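Local coordinates for protein tyrosinase (Burkholderia thailandensis, PDB 5ZRD) that uses a pair of copper ions to hydroxylate monophenols and, as a tyrosinase, probably also oxidises the resulting catechols to quinones, at residues A[11-16]-A[114-119]; A[82-87]-A[353-358]; A[183-188]-A[299-304]; A[443-448]-A[503-508]. All coordinates share one frame; numbering follows the deposited sequence.

Contact 1: residues A[11-16]-A[114-119]; sequences RRSVRD and MPFWDE
The backbone oxygen of Phe-116 takes a nearly straight bond from Val-14 N, 2.8 Å with an N-H...O angle of 173°. Ser-13 CA adds a weaker CA-H...O contact to the same oxygen, 3.5 Å from Phe-116 O. Going the other way, Phe-116 N donates to Arg-12 O, although the position of that acceptor is less certain. Together the two bonds make a single beta bridge between Ser-13 and Phe-116.

The Phe-116 side chain then folds back over its partner. With chi1 at 56°, CG sits between the backbone N and the carbonyl carbon, which brings the ring against the Ser-13 backbone. Ser-13 CA stands 3.7 Å from the ring centroid, only 13° off the normal, a CH-pi contact over the face, while Arg-11 O meets the ring at its edge, 3.5 Å from Phe-116 CE1.

This is the point where the N-terminal strand gives way to helix 14-22. Ser-13 is the N-cap, its OG accepting weak bonds from Arg-15 N and Asp-16 N; the residue bridged to the loop after helix 90-108 is thus also the one that caps the new helix.

On the flank, Val-14 CG2 packs at 3.7 Å on Pro-115 CG. The extended Arg-11 chain passes Met-114 O, with CG 3.1 Å from that oxygen, and carries its guanidinium onward to a salt bridge with Glu-102 and a hydrogen bond with Tyr-400. Val-14 and Met-114 both pack on Phe-318 of helix 315-334, which carries the copper ligand His-320.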
loop_
_atom_site.group_PDB
_atom_site.type_symbol
_atom_site.label_atom_id
_atom_site.label_comp_id
_atom_site.label_asym_id
_atom_site.label_seq_id
_atom_site.Cartn_x
_atom_site.Cartn_y
_atom_site.Cartn_z
ATOM N N ARG A 11 -49.481 6.276 -3.544
ATOM C CA ARG A 11 -48.821 5.086 -4.106
ATOM C C ARG A 11 -49.792 3.920 -4.010
ATOM O O ARG A 11 -50.241 3.632 -2.914
ATOM C CB ARG A 11 -47.520 4.753 -3.368
ATOM C CG ARG A 11 -46.362 5.645 -3.782
ATOM C CD ARG A 11 -45.025 5.265 -3.214
ATOM N NE ARG A 11 -44.017 6.270 -3.522
ATOM C CZ ARG A 11 -42.768 6.226 -3.048
ATOM N NH1 ARG A 11 -42.406 5.244 -2.232
ATOM N NH2 ARG A 11 -41.894 7.167 -3.364
ATOM N N ARG A 12 -50.087 3.272 -5.143
ATOM C CA ARG A 12 -51.098 2.221 -5.186
ATOM C C ARG A 12 -50.489 0.866 -5.604
ATOM O O ARG A 12 -49.358 0.756 -6.135
ATOM C CB ARG A 12 -52.232 2.608 -6.141
ATOM C CG ARG A 12 -53.078 3.780 -5.669
ATOM C CD ARG A 12 -54.390 3.907 -6.435
ATOM N NE ARG A 12 -55.197 5.028 -5.956
ATOM C CZ ARG A 12 -55.778 5.109 -4.747
ATOM N NH1 ARG A 12 -55.875 4.038 -3.966
ATOM N NH2 ARG A 12 -56.246 6.279 -4.324
ATOM N N SER A 13 -51.245 -0.176 -5.317
ATOM C CA SER A 13 -50.852 -1.530 -5.671
ATOM C C SER A 13 -50.822 -1.687 -7.199
ATOM O O SER A 13 -51.807 -1.367 -7.865
ATOM C CB SER A 13 -51.780 -2.538 -5.052
ATOM O OG SER A 13 -51.653 -3.797 -5.693
ATOM N N VAL A 14 -49.711 -2.220 -7.724
ATOM C CA VAL A 14 -49.535 -2.428 -9.155
ATOM C C VAL A 14 -50.633 -3.364 -9.668
ATOM O O VAL A 14 -51.132 -3.205 -10.780
ATOM C CB VAL A 14 -48.123 -2.944 -9.505
ATOM C CG1 VAL A 14 -48.073 -4.448 -9.692
ATOM C CG2 VAL A 14 -47.600 -2.274 -10.765
ATOM N N ARG A 15 -51.006 -4.327 -8.859
ATOM C CA ARG A 15 -52.018 -5.251 -9.256
ATOM C C ARG A 15 -53.336 -4.496 -9.459
ATOM O O ARG A 15 -54.096 -4.813 -10.397
ATOM C CB ARG A 15 -52.189 -6.348 -8.211
ATOM C CG ARG A 15 -53.463 -7.159 -8.367
ATOM C CD ARG A 15 -53.454 -7.973 -9.634
ATOM N NE ARG A 15 -54.565 -8.908 -9.637
ATOM C CZ ARG A 15 -55.145 -9.374 -10.735
ATOM N NH1 ARG A 15 -56.330 -9.950 -10.646
ATOM N NH2 ARG A 15 -54.559 -9.240 -11.910
ATOM N N ASP A 16 -53.607 -3.528 -8.582
ATOM C CA ASP A 16 -54.816 -2.725 -8.690
ATOM C C ASP A 16 -54.791 -1.878 -9.982
ATOM O O ASP A 16 -55.850 -1.695 -10.589
ATOM C CB ASP A 16 -54.990 -1.847 -7.421
ATOM C CG ASP A 16 -56.220 -0.947 -7.464
ATOM O OD1 ASP A 16 -57.324 -1.508 -7.583
ATOM O OD2 ASP A 16 -56.071 0.301 -7.360
ATOM N N MET A 114 -45.044 5.994 -8.072
ATOM C CA MET A 114 -44.458 4.683 -8.161
ATOM C C MET A 114 -45.330 3.718 -7.359
ATOM O O MET A 114 -45.455 3.874 -6.161
ATOM C CB MET A 114 -43.035 4.708 -7.593
ATOM C CG MET A 114 -42.327 3.369 -7.664
ATOM S SD MET A 114 -42.034 2.801 -9.360
ATOM C CE MET A 114 -42.169 1.032 -9.110
ATOM N N PRO A 115 -45.938 2.730 -8.017
ATOM C CA PRO A 115 -46.766 1.806 -7.268
ATOM C C PRO A 115 -45.910 0.719 -6.616
ATOM O O PRO A 115 -44.689 0.695 -6.838
ATOM C CB PRO A 115 -47.685 1.148 -8.307
ATOM C CG PRO A 115 -46.878 1.194 -9.573
ATOM C CD PRO A 115 -45.943 2.384 -9.448
ATOM N N PHE A 116 -46.576 -0.152 -5.858
ATOM C CA PHE A 116 -45.911 -1.223 -5.122
ATOM C C PHE A 116 -46.425 -2.573 -5.633
ATOM O O PHE A 116 -47.609 -2.764 -5.903
ATOM C CB PHE A 116 -46.091 -1.097 -3.603
ATOM C CG PHE A 116 -47.510 -1.045 -3.092
ATOM C CD1 PHE A 116 -48.166 0.170 -2.943
ATOM C CD2 PHE A 116 -48.176 -2.199 -2.714
ATOM C CE1 PHE A 116 -49.469 0.233 -2.464
ATOM C CE2 PHE A 116 -49.476 -2.138 -2.224
ATOM C CZ PHE A 116 -50.127 -0.921 -2.111
ATOM N N TRP A 117 -45.510 -3.511 -5.784
ATOM C CA TRP A 117 -45.906 -4.907 -5.927
ATOM C C TRP A 117 -46.280 -5.424 -4.553
ATOM O O TRP A 117 -45.414 -5.640 -3.721
ATOM C CB TRP A 117 -44.797 -5.767 -6.539
ATOM C CG TRP A 117 -45.065 -7.237 -6.454
ATOM C CD1 TRP A 117 -46.271 -7.875 -6.402
ATOM C CD2 TRP A 117 -44.075 -8.263 -6.464
ATOM N NE1 TRP A 117 -46.093 -9.230 -6.338
ATOM C CE2 TRP A 117 -44.759 -9.500 -6.423
ATOM C CE3 TRP A 117 -42.687 -8.259 -6.534
ATOM C CZ2 TRP A 117 -44.087 -10.721 -6.380
ATOM C CZ3 TRP A 117 -42.029 -9.463 -6.493
ATOM C CH2 TRP A 117 -42.718 -10.678 -6.430
ATOM N N ASP A 118 -47.574 -5.586 -4.347
ATOM C CA ASP A 118 -48.084 -6.139 -3.118
ATOM C C ASP A 118 -47.803 -7.645 -3.044
ATOM O O ASP A 118 -48.615 -8.456 -3.486
ATOM C CB ASP A 118 -49.585 -5.852 -2.949
ATOM C CG ASP A 118 -50.061 -6.111 -1.515
ATOM O OD1 ASP A 118 -49.365 -6.828 -0.734
ATOM O OD2 ASP A 118 -51.140 -5.610 -1.182
ATOM N N GLU A 119 -46.683 -7.970 -2.395
ATOM C CA GLU A 119 -46.053 -9.314 -2.439
ATOM C C GLU A 119 -46.845 -10.343 -1.625
ATOM O O GLU A 119 -46.654 -11.563 -1.819
ATOM C CB GLU A 119 -44.625 -9.245 -1.880
ATOM C CG GLU A 119 -43.662 -8.483 -2.768
ATOM C CD GLU A 119 -42.452 -7.857 -2.091
ATOM O OE1 GLU A 119 -41.508 -7.546 -2.817
ATOM O OE2 GLU A 119 -42.445 -7.674 -0.840
#

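Contact 2: residues A[82-87]-A[353-358]; sequences YCNHGN and DSQGPT. With CU (copper (II) ion), chain J.
The imidazole of His-85 and the amide of Gln-355 meet with their planes 77° apart, the amide coming to the edge of the ring and not over a face. His-85 ND1 donates to Gln-355 OE1 at 2.9 Å; the oxygen lies close to the ring plane, while the donor is tilted 31° from the carbonyl plane of the amide. The other end of that amide is tied down too, as Gln-355 NE2 donates to Cys-83 O at 3.0 Å, on a lone pair in the carbonyl plane. Two bonds thus fix the rotation of the Gln-355 amide, and a chain extended beyond CG lets it reach in from the 353-356 turn, a type II' beta turn.

Around this core, Asn-87 ND2 donates to Asn-84 OD1 at 2.9 Å. One water links that same OD1 to Thr-358 OG1, and another joins Asn-87 ND2 to Asp-353 O.

Cys-83 SG is bonded to His-85 CE1 at 1.9 Å, a thioether shared with some family members, such as fungal tyrosinases. On its far side His-85 NE2 binds copper at 2.1 Å. His-57 and His-94 complete the three histidines on this ion, one copper of the type 3 pair of a tyrosinase, with Gln-355 as a second-shell amide orienting one ligand.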
loop_
_atom_site.group_PDB
_atom_site.type_symbol
_atom_site.label_atom_id
_atom_site.label_comp_id
_atom_site.label_asym_id
_atom_site.label_seq_id
_atom_site.Cartn_x
_atom_site.Cartn_y
_atom_site.Cartn_z
ATOM N N TYR A 82 -23.768 2.695 -3.048
ATOM C CA TYR A 82 -24.304 3.602 -2.051
ATOM C C TYR A 82 -25.325 2.896 -1.137
ATOM O O TYR A 82 -25.667 3.410 -0.040
ATOM C CB TYR A 82 -24.916 4.786 -2.790
ATOM C CG TYR A 82 -23.913 5.763 -3.348
ATOM C CD1 TYR A 82 -23.073 6.462 -2.497
ATOM C CD2 TYR A 82 -23.773 5.968 -4.718
ATOM C CE1 TYR A 82 -22.126 7.351 -2.982
ATOM C CE2 TYR A 82 -22.860 6.880 -5.220
ATOM C CZ TYR A 82 -22.046 7.584 -4.343
ATOM O OH TYR A 82 -21.112 8.469 -4.790
ATOM N N CYS A 83 -25.910 1.760 -1.562
ATOM C CA CYS A 83 -27.023 1.226 -0.816
ATOM C C CYS A 83 -26.499 0.779 0.553
ATOM O O CYS A 83 -25.310 0.346 0.685
ATOM C CB CYS A 83 -27.761 0.122 -1.559
ATOM S SG CYS A 83 -26.845 -1.441 -1.711
ATOM N N ASN A 84 -27.364 0.961 1.569
ATOM C CA ASN A 84 -27.141 0.522 2.947
ATOM C C ASN A 84 -27.852 -0.821 3.179
ATOM O O ASN A 84 -29.073 -0.922 2.970
ATOM C CB ASN A 84 -27.635 1.562 3.950
ATOM C CG ASN A 84 -26.644 2.673 4.170
ATOM O OD1 ASN A 84 -25.640 2.452 4.824
ATOM N ND2 ASN A 84 -26.883 3.836 3.573
ATOM N N HIS A 85 -27.083 -1.808 3.657
ATOM C CA HIS A 85 -27.554 -3.177 3.972
ATOM C C HIS A 85 -26.915 -3.680 5.261
ATOM O O HIS A 85 -25.814 -3.329 5.587
ATOM C CB HIS A 85 -27.200 -4.128 2.836
ATOM C CG HIS A 85 -27.675 -3.621 1.523
ATOM N ND1 HIS A 85 -26.893 -2.856 0.717
ATOM C CD2 HIS A 85 -28.894 -3.672 0.941
ATOM C CE1 HIS A 85 -27.594 -2.512 -0.344
ATOM N NE2 HIS A 85 -28.829 -3.000 -0.237
ATOM N N GLY A 86 -27.632 -4.485 5.994
ATOM C CA GLY A 86 -27.185 -4.956 7.277
ATOM C C GLY A 86 -26.927 -3.822 8.258
ATOM O O GLY A 86 -26.125 -4.001 9.197
ATOM N N ASN A 87 -27.583 -2.671 8.099
ATOM C CA ASN A 87 -27.360 -1.605 9.057
ATOM C C ASN A 87 -28.630 -0.758 9.198
ATOM O O ASN A 87 -29.570 -0.931 8.455
ATOM C CB ASN A 87 -26.112 -0.807 8.684
ATOM C CG ASN A 87 -26.315 0.086 7.479
ATOM O OD1 ASN A 87 -27.399 0.645 7.295
ATOM N ND2 ASN A 87 -25.246 0.290 6.716
ATOM N N ASP A 353 -20.068 -2.562 9.730
ATOM C CA ASP A 353 -20.942 -3.693 9.862
ATOM C C ASP A 353 -21.364 -4.255 8.538
ATOM O O ASP A 353 -21.624 -3.535 7.576
ATOM C CB ASP A 353 -22.208 -3.336 10.666
ATOM C CG ASP A 353 -21.900 -2.953 12.125
ATOM O OD1 ASP A 353 -20.884 -3.407 12.685
ATOM O OD2 ASP A 353 -22.684 -2.189 12.724
ATOM N N SER A 354 -21.458 -5.568 8.533
ATOM C CA SER A 354 -22.014 -6.326 7.429
ATOM C C SER A 354 -21.226 -6.083 6.119
ATOM O O SER A 354 -20.114 -6.559 5.983
ATOM C CB SER A 354 -23.478 -6.011 7.325
ATOM O OG SER A 354 -24.104 -6.936 6.454
ATOM N N GLN A 355 -21.805 -5.366 5.160
ATOM C CA GLN A 355 -21.220 -5.055 3.845
ATOM C C GLN A 355 -19.968 -4.164 3.958
ATOM O O GLN A 355 -19.166 -4.112 3.037
ATOM C CB GLN A 355 -22.259 -4.323 2.986
ATOM C CG GLN A 355 -22.572 -2.900 3.437
ATOM C CD GLN A 355 -23.591 -2.247 2.551
ATOM O OE1 GLN A 355 -24.133 -2.840 1.598
ATOM N NE2 GLN A 355 -23.872 -1.004 2.885
ATOM N N GLY A 356 -19.828 -3.421 5.059
ATOM C CA GLY A 356 -18.703 -2.529 5.212
ATOM C C GLY A 356 -19.045 -1.157 4.678
ATOM O O GLY A 356 -20.131 -0.960 4.165
ATOM N N PRO A 357 -18.119 -0.199 4.819
ATOM C CA PRO A 357 -18.407 1.186 4.567
ATOM C C PRO A 357 -18.674 1.508 3.092
ATOM O O PRO A 357 -18.048 0.979 2.170
ATOM C CB PRO A 357 -17.180 1.936 5.086
ATOM C CG PRO A 357 -16.105 0.879 5.222
ATOM C CD PRO A 357 -16.839 -0.406 5.513
ATOM N N THR A 358 -19.663 2.360 2.896
ATOM C CA THR A 358 -20.001 2.876 1.594
ATOM C C THR A 358 -19.060 4.055 1.287
ATOM O O THR A 358 -18.364 4.515 2.172
ATOM C CB THR A 358 -21.478 3.267 1.535
ATOM O OG1 THR A 358 -21.703 4.319 2.464
ATOM C CG2 THR A 358 -22.436 2.135 1.842
HETATM CU CU CU J . -30.364 -2.345 -1.471
HETATM O O HOH W 1 -23.396 4.403 4.426
HETATM O O HOH W 2 -22.540 -0.897 7.728
#

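Contact 3: residues A[183-188]-A[299-304]; sequences SGLVGT and GANGDM
Gly-184 and Ser-183 bond to Asn-301, the centre of an inverse gamma turn, where two loops of the tyrosinase central domain meet. Within the turn Gly-302 N makes a weak bond back to Ala-300 O. The turn carries the chain from strand 295-297 toward helix 315-334; the other loop leads into helix 189-200, with Thr-188 as its N-cap.

The hydrogen bonds across the contact both belong to Asn-301. Gly-184 N donates to Asn-301 O at 3.0 Å, nearly straight at 166°, but from above the carbonyl plane and not on a lone pair. Asn-301 N in turn reaches Ser-183 OG at 3.3 Å, a weak bond. The serine hydroxyl has a stronger partner in Thr-195 of helix 189-200, so it sits between that helix and the turn.

Van der Waals contact fills in the rest. Ser-183 CB lies 3.5 Å from Gly-299 O, and Ser-183 OG touches Asn-301 CB. Leu-185 and Asn-301 also pack beside Trp-470, which borders both side chains. CG of Leu-185 lies anti to the backbone N (chi1 -163°), which brings the methyl CD2 of Leu-185 to 3.7 Å from Asn-301 ND2.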
loop_
_atom_site.group_PDB
_atom_site.type_symbol
_atom_site.label_atom_id
_atom_site.label_comp_id
_atom_site.label_asym_id
_atom_site.label_seq_id
_atom_site.Cartn_x
_atom_site.Cartn_y
_atom_site.Cartn_z
ATOM N N SER A 183 -29.483 -17.113 -15.785
ATOM C CA SER A 183 -28.249 -16.582 -15.286
ATOM C C SER A 183 -27.765 -15.413 -16.152
ATOM O O SER A 183 -27.848 -15.427 -17.408
ATOM C CB SER A 183 -27.223 -17.666 -15.238
ATOM O OG SER A 183 -26.040 -17.208 -14.607
ATOM N N GLY A 184 -27.210 -14.400 -15.493
ATOM C CA GLY A 184 -26.546 -13.325 -16.248
ATOM C C GLY A 184 -25.193 -12.923 -15.692
ATOM O O GLY A 184 -24.819 -11.786 -15.811
ATOM N N LEU A 185 -24.417 -13.847 -15.166
ATOM C CA LEU A 185 -23.058 -13.520 -14.721
ATOM C C LEU A 185 -22.104 -13.850 -15.884
ATOM O O LEU A 185 -22.042 -14.995 -16.296
ATOM C CB LEU A 185 -22.755 -14.323 -13.454
ATOM C CG LEU A 185 -21.577 -13.845 -12.619
ATOM C CD1 LEU A 185 -21.910 -12.562 -11.838
ATOM C CD2 LEU A 185 -21.138 -14.953 -11.666
ATOM N N VAL A 186 -21.412 -12.862 -16.438
ATOM C CA VAL A 186 -20.802 -12.998 -17.780
ATOM C C VAL A 186 -19.392 -12.363 -17.875
ATOM O O VAL A 186 -18.818 -12.302 -18.976
ATOM C CB VAL A 186 -21.743 -12.403 -18.845
ATOM C CG1 VAL A 186 -23.005 -13.212 -18.975
ATOM C CG2 VAL A 186 -22.100 -10.949 -18.611
ATOM N N GLY A 187 -18.794 -11.891 -16.784
ATOM C CA GLY A 187 -17.622 -11.035 -16.909
ATOM C C GLY A 187 -16.305 -11.793 -16.998
ATOM O O GLY A 187 -15.296 -11.190 -17.266
ATOM N N THR A 188 -16.299 -13.089 -16.715
ATOM C CA THR A 188 -15.163 -13.925 -16.997
ATOM C C THR A 188 -15.570 -15.021 -17.990
ATOM O O THR A 188 -16.763 -15.321 -18.171
ATOM C CB THR A 188 -14.575 -14.598 -15.749
ATOM O OG1 THR A 188 -15.564 -15.510 -15.296
ATOM C CG2 THR A 188 -14.207 -13.631 -14.646
ATOM N N GLY A 299 -27.541 -22.039 -9.703
ATOM C CA GLY A 299 -26.832 -21.598 -10.913
ATOM C C GLY A 299 -27.557 -20.490 -11.665
ATOM O O GLY A 299 -26.979 -19.938 -12.617
ATOM N N ALA A 300 -28.797 -20.137 -11.262
ATOM C CA ALA A 300 -29.488 -18.983 -11.876
ATOM C C ALA A 300 -28.990 -17.654 -11.270
ATOM O O ALA A 300 -29.494 -17.157 -10.279
ATOM C CB ALA A 300 -30.981 -19.124 -11.751
ATOM N N ASN A 301 -27.973 -17.085 -11.876
ATOM C CA ASN A 301 -27.311 -15.907 -11.304
ATOM C C ASN A 301 -27.981 -14.629 -11.843
ATOM O O ASN A 301 -27.377 -13.814 -12.571
ATOM C CB ASN A 301 -25.818 -15.914 -11.609
ATOM C CG ASN A 301 -25.034 -16.954 -10.839
ATOM O OD1 ASN A 301 -25.340 -17.279 -9.684
ATOM N ND2 ASN A 301 -23.937 -17.397 -11.429
ATOM N N GLY A 302 -29.225 -14.456 -11.453
ATOM C CA GLY A 302 -30.022 -13.323 -11.891
ATOM C C GLY A 302 -29.618 -12.027 -11.204
ATOM O O GLY A 302 -29.000 -12.030 -10.157
ATOM N N ASP A 303 -29.951 -10.907 -11.813
ATOM C CA ASP A 303 -29.432 -9.665 -11.307
ATOM C C ASP A 303 -29.921 -9.364 -9.890
ATOM O O ASP A 303 -29.140 -8.931 -9.062
ATOM C CB ASP A 303 -29.706 -8.519 -12.284
ATOM C CG ASP A 303 -28.912 -8.655 -13.561
ATOM O OD1 ASP A 303 -29.426 -9.352 -14.461
ATOM O OD2 ASP A 303 -27.779 -8.095 -13.657
ATOM N N MET A 304 -31.182 -9.674 -9.605
ATOM C CA MET A 304 -31.821 -9.405 -8.301
ATOM C C MET A 304 -31.200 -10.241 -7.163
ATOM O O MET A 304 -31.432 -9.942 -6.007
ATOM C CB MET A 304 -33.324 -9.709 -8.378
ATOM C CG MET A 304 -34.157 -8.556 -8.915
ATOM S SD MET A 304 -34.278 -7.150 -7.787
ATOM C CE MET A 304 -35.276 -7.838 -6.477
#

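Contact 4: residues A[443-448]-A[503-508]; sequences MKAYAS and FRVEFI
Strands 443-448 and 503-508 run antiparallel, their axes 4.5 Å apart at the closest and their directions 156° from each other. Lys-444 with Glu-506 and Tyr-446 with Arg-504 are the hydrogen-bonded pairs, each closed by two backbone bonds; the shortest is Glu-506 N to Lys-444 O, 2.8 Å.

On the face carrying these residues, the guanidinium of Arg-504 lies flat on the Tyr-446 ring, centres 4.6 Å apart and planes only 11° from parallel. Its NH2 does most of the touching, 3.6 Å from Tyr-446 CG. A bend at chi3 (-108°) turns the group over the ring, and a salt bridge to Glu-458 holds its end. At the ring's edge Glu-506 OE1 comes within 3.2 Å of Tyr-446 OH, a hydroxyl that also meets Gly-291 O. Lys-444 runs beside Glu-506, but its NZ goes on to Tyr-289 O and Gly-291 O.

These are the two inner strands of a four-stranded mixed sheet, flanked by strands 295-297 and 456-466, and Glu-458 belongs to the latter.

The opposite face, formed by Met-443, Ala-445, Ala-447, Phe-503, Val-505 and Phe-507, is apolar. Met-443 lies alongside Phe-507 in a Met-aromatic contact: Met-443 CG meets Phe-507 CE2 at 3.5 Å, while SD is oblique and 5.1 Å from the Phe-507 ring centroid. Further along, Ala-447 CB sits 3.6 Å from Phe-503 CE1, and strand 426-430 packs on this face through Leu-427 and Val-429.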
loop_
_atom_site.group_PDB
_atom_site.type_symbol
_atom_site.label_atom_id
_atom_site.label_comp_id
_atom_site.label_asym_id
_atom_site.label_seq_id
_atom_site.Cartn_x
_atom_site.Cartn_y
_atom_site.Cartn_z
ATOM N N MET A 443 -29.702 -20.595 4.333
ATOM C CA MET A 443 -29.582 -21.620 5.353
ATOM C C MET A 443 -30.996 -22.138 5.627
ATOM O O MET A 443 -31.894 -21.331 5.829
ATOM C CB MET A 443 -28.976 -21.064 6.644
ATOM C CG MET A 443 -27.589 -20.576 6.471
ATOM S SD MET A 443 -26.896 -19.794 7.953
ATOM C CE MET A 443 -27.091 -21.134 9.127
ATOM N N LYS A 444 -31.185 -23.457 5.554
ATOM C CA LYS A 444 -32.461 -24.120 5.835
ATOM C C LYS A 444 -32.219 -25.084 6.996
ATOM O O LYS A 444 -31.251 -25.829 6.963
ATOM C CB LYS A 444 -32.961 -24.859 4.593
ATOM C CG LYS A 444 -33.631 -23.983 3.547
ATOM C CD LYS A 444 -34.210 -24.775 2.417
ATOM C CE LYS A 444 -35.711 -24.923 2.517
ATOM N NZ LYS A 444 -36.265 -25.663 1.358
ATOM N N ALA A 445 -32.998 -24.998 8.064
ATOM C CA ALA A 445 -32.700 -25.794 9.259
ATOM C C ALA A 445 -33.731 -26.916 9.391
ATOM O O ALA A 445 -34.908 -26.708 9.120
ATOM C CB ALA A 445 -32.658 -24.917 10.487
ATOM N N TYR A 446 -33.256 -28.092 9.799
ATOM C CA TYR A 446 -34.084 -29.277 9.998
ATOM C C TYR A 446 -33.767 -29.944 11.343
ATOM O O TYR A 446 -32.635 -29.932 11.845
ATOM C CB TYR A 446 -33.862 -30.295 8.874
ATOM C CG TYR A 446 -34.225 -29.773 7.517
ATOM C CD1 TYR A 446 -35.511 -29.879 7.025
ATOM C CD2 TYR A 446 -33.297 -29.104 6.745
ATOM C CE1 TYR A 446 -35.860 -29.376 5.776
ATOM C CE2 TYR A 446 -33.625 -28.590 5.498
ATOM C CZ TYR A 446 -34.911 -28.724 5.008
ATOM O OH TYR A 446 -35.235 -28.208 3.785
ATOM N N ALA A 447 -34.785 -30.568 11.905
ATOM C CA ALA A 447 -34.609 -31.462 13.058
ATOM C C ALA A 447 -35.185 -32.849 12.703
ATOM O O ALA A 447 -36.319 -32.981 12.179
ATOM C CB ALA A 447 -35.257 -30.858 14.293
ATOM N N SER A 448 -34.400 -33.886 12.930
ATOM C CA SER A 448 -34.946 -35.224 12.738
ATOM C C SER A 448 -34.891 -36.013 14.058
ATOM O O SER A 448 -33.906 -35.917 14.831
ATOM C CB SER A 448 -34.259 -35.944 11.619
ATOM O OG SER A 448 -32.910 -36.160 11.952
ATOM N N PHE A 503 -30.032 -32.114 14.604
ATOM C CA PHE A 503 -30.209 -30.922 13.803
ATOM C C PHE A 503 -29.231 -30.939 12.624
ATOM O O PHE A 503 -28.130 -31.431 12.733
ATOM C CB PHE A 503 -30.014 -29.651 14.639
ATOM C CG PHE A 503 -30.963 -29.520 15.791
ATOM C CD1 PHE A 503 -32.309 -29.281 15.567
ATOM C CD2 PHE A 503 -30.502 -29.629 17.095
ATOM C CE1 PHE A 503 -33.180 -29.165 16.629
ATOM C CE2 PHE A 503 -31.376 -29.517 18.160
ATOM C CZ PHE A 503 -32.714 -29.280 17.926
ATOM N N ARG A 504 -29.645 -30.321 11.522
ATOM C CA ARG A 504 -28.739 -30.057 10.414
ATOM C C ARG A 504 -29.176 -28.764 9.710
ATOM O O ARG A 504 -30.332 -28.362 9.793
ATOM C CB ARG A 504 -28.747 -31.251 9.448
ATOM C CG ARG A 504 -30.072 -31.401 8.725
ATOM C CD ARG A 504 -30.203 -32.722 7.991
ATOM N NE ARG A 504 -30.119 -32.491 6.569
ATOM C CZ ARG A 504 -31.165 -32.295 5.779
ATOM N NH1 ARG A 504 -30.980 -31.814 4.559
ATOM N NH2 ARG A 504 -32.381 -32.570 6.216
ATOM N N VAL A 505 -28.249 -28.149 8.980
ATOM C CA VAL A 505 -28.578 -27.026 8.121
ATOM C C VAL A 505 -28.196 -27.410 6.690
ATOM O O VAL A 505 -27.142 -27.909 6.474
ATOM C CB VAL A 505 -27.846 -25.737 8.537
ATOM C CG1 VAL A 505 -28.295 -25.234 9.887
ATOM C CG2 VAL A 505 -26.339 -25.916 8.519
ATOM N N GLU A 506 -29.072 -27.140 5.749
ATOM C CA GLU A 506 -28.823 -27.245 4.316
ATOM C C GLU A 506 -28.445 -25.836 3.840
ATOM O O GLU A 506 -29.216 -24.890 4.042
ATOM C CB GLU A 506 -30.094 -27.777 3.634
ATOM C CG GLU A 506 -30.134 -27.691 2.112
ATOM C CD GLU A 506 -31.505 -27.837 1.444
ATOM O OE1 GLU A 506 -32.534 -27.861 2.176
ATOM O OE2 GLU A 506 -31.552 -27.901 0.177
ATOM N N PHE A 507 -27.249 -25.685 3.272
ATOM C CA PHE A 507 -26.877 -24.458 2.575
ATOM C C PHE A 507 -27.269 -24.535 1.100
ATOM O O PHE A 507 -27.049 -25.552 0.434
ATOM C CB PHE A 507 -25.381 -24.203 2.678
ATOM C CG PHE A 507 -24.945 -23.824 4.059
ATOM C CD1 PHE A 507 -24.568 -24.792 4.964
ATOM C CD2 PHE A 507 -24.935 -22.496 4.453
ATOM C CE1 PHE A 507 -24.170 -24.429 6.241
ATOM C CE2 PHE A 507 -24.529 -22.135 5.729
ATOM C CZ PHE A 507 -24.145 -23.103 6.619
ATOM N N ILE A 508 -27.876 -23.472 0.602
ATOM C CA ILE A 508 -28.079 -23.339 -0.818
ATOM C C ILE A 508 -27.282 -22.113 -1.269
ATOM O O ILE A 508 -27.570 -21.000 -0.818
ATOM C CB ILE A 508 -29.575 -23.220 -1.152
ATOM C CG1 ILE A 508 -30.386 -24.393 -0.584
ATOM C CG2 ILE A 508 -29.775 -23.067 -2.651
ATOM C CD1 ILE A 508 -31.891 -24.190 -0.677
#

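In the fold
Contact 2 sits at the catalytic centre: its His-85 side chain binds copper and is about 3 Å from the bound oxygen atom. Contact 1 lies farther out, on the side of the other copper, the Trp-117 side chain about 11 Å from that ion and about 9 Å from the side chain of its ligand His-281. Contact 3 reaches the same half of the site through Met-304 O, which accepts from ND1 of His-281. Contact 4 lies apart from the copper site, about 34 Å from contact 1 between centres and across the chain's centre from it. Contacts 3 and 4 are about 7 Å apart at their nearest atoms, and strand 295-297, beside 502-509, runs on toward the 299-304 loop.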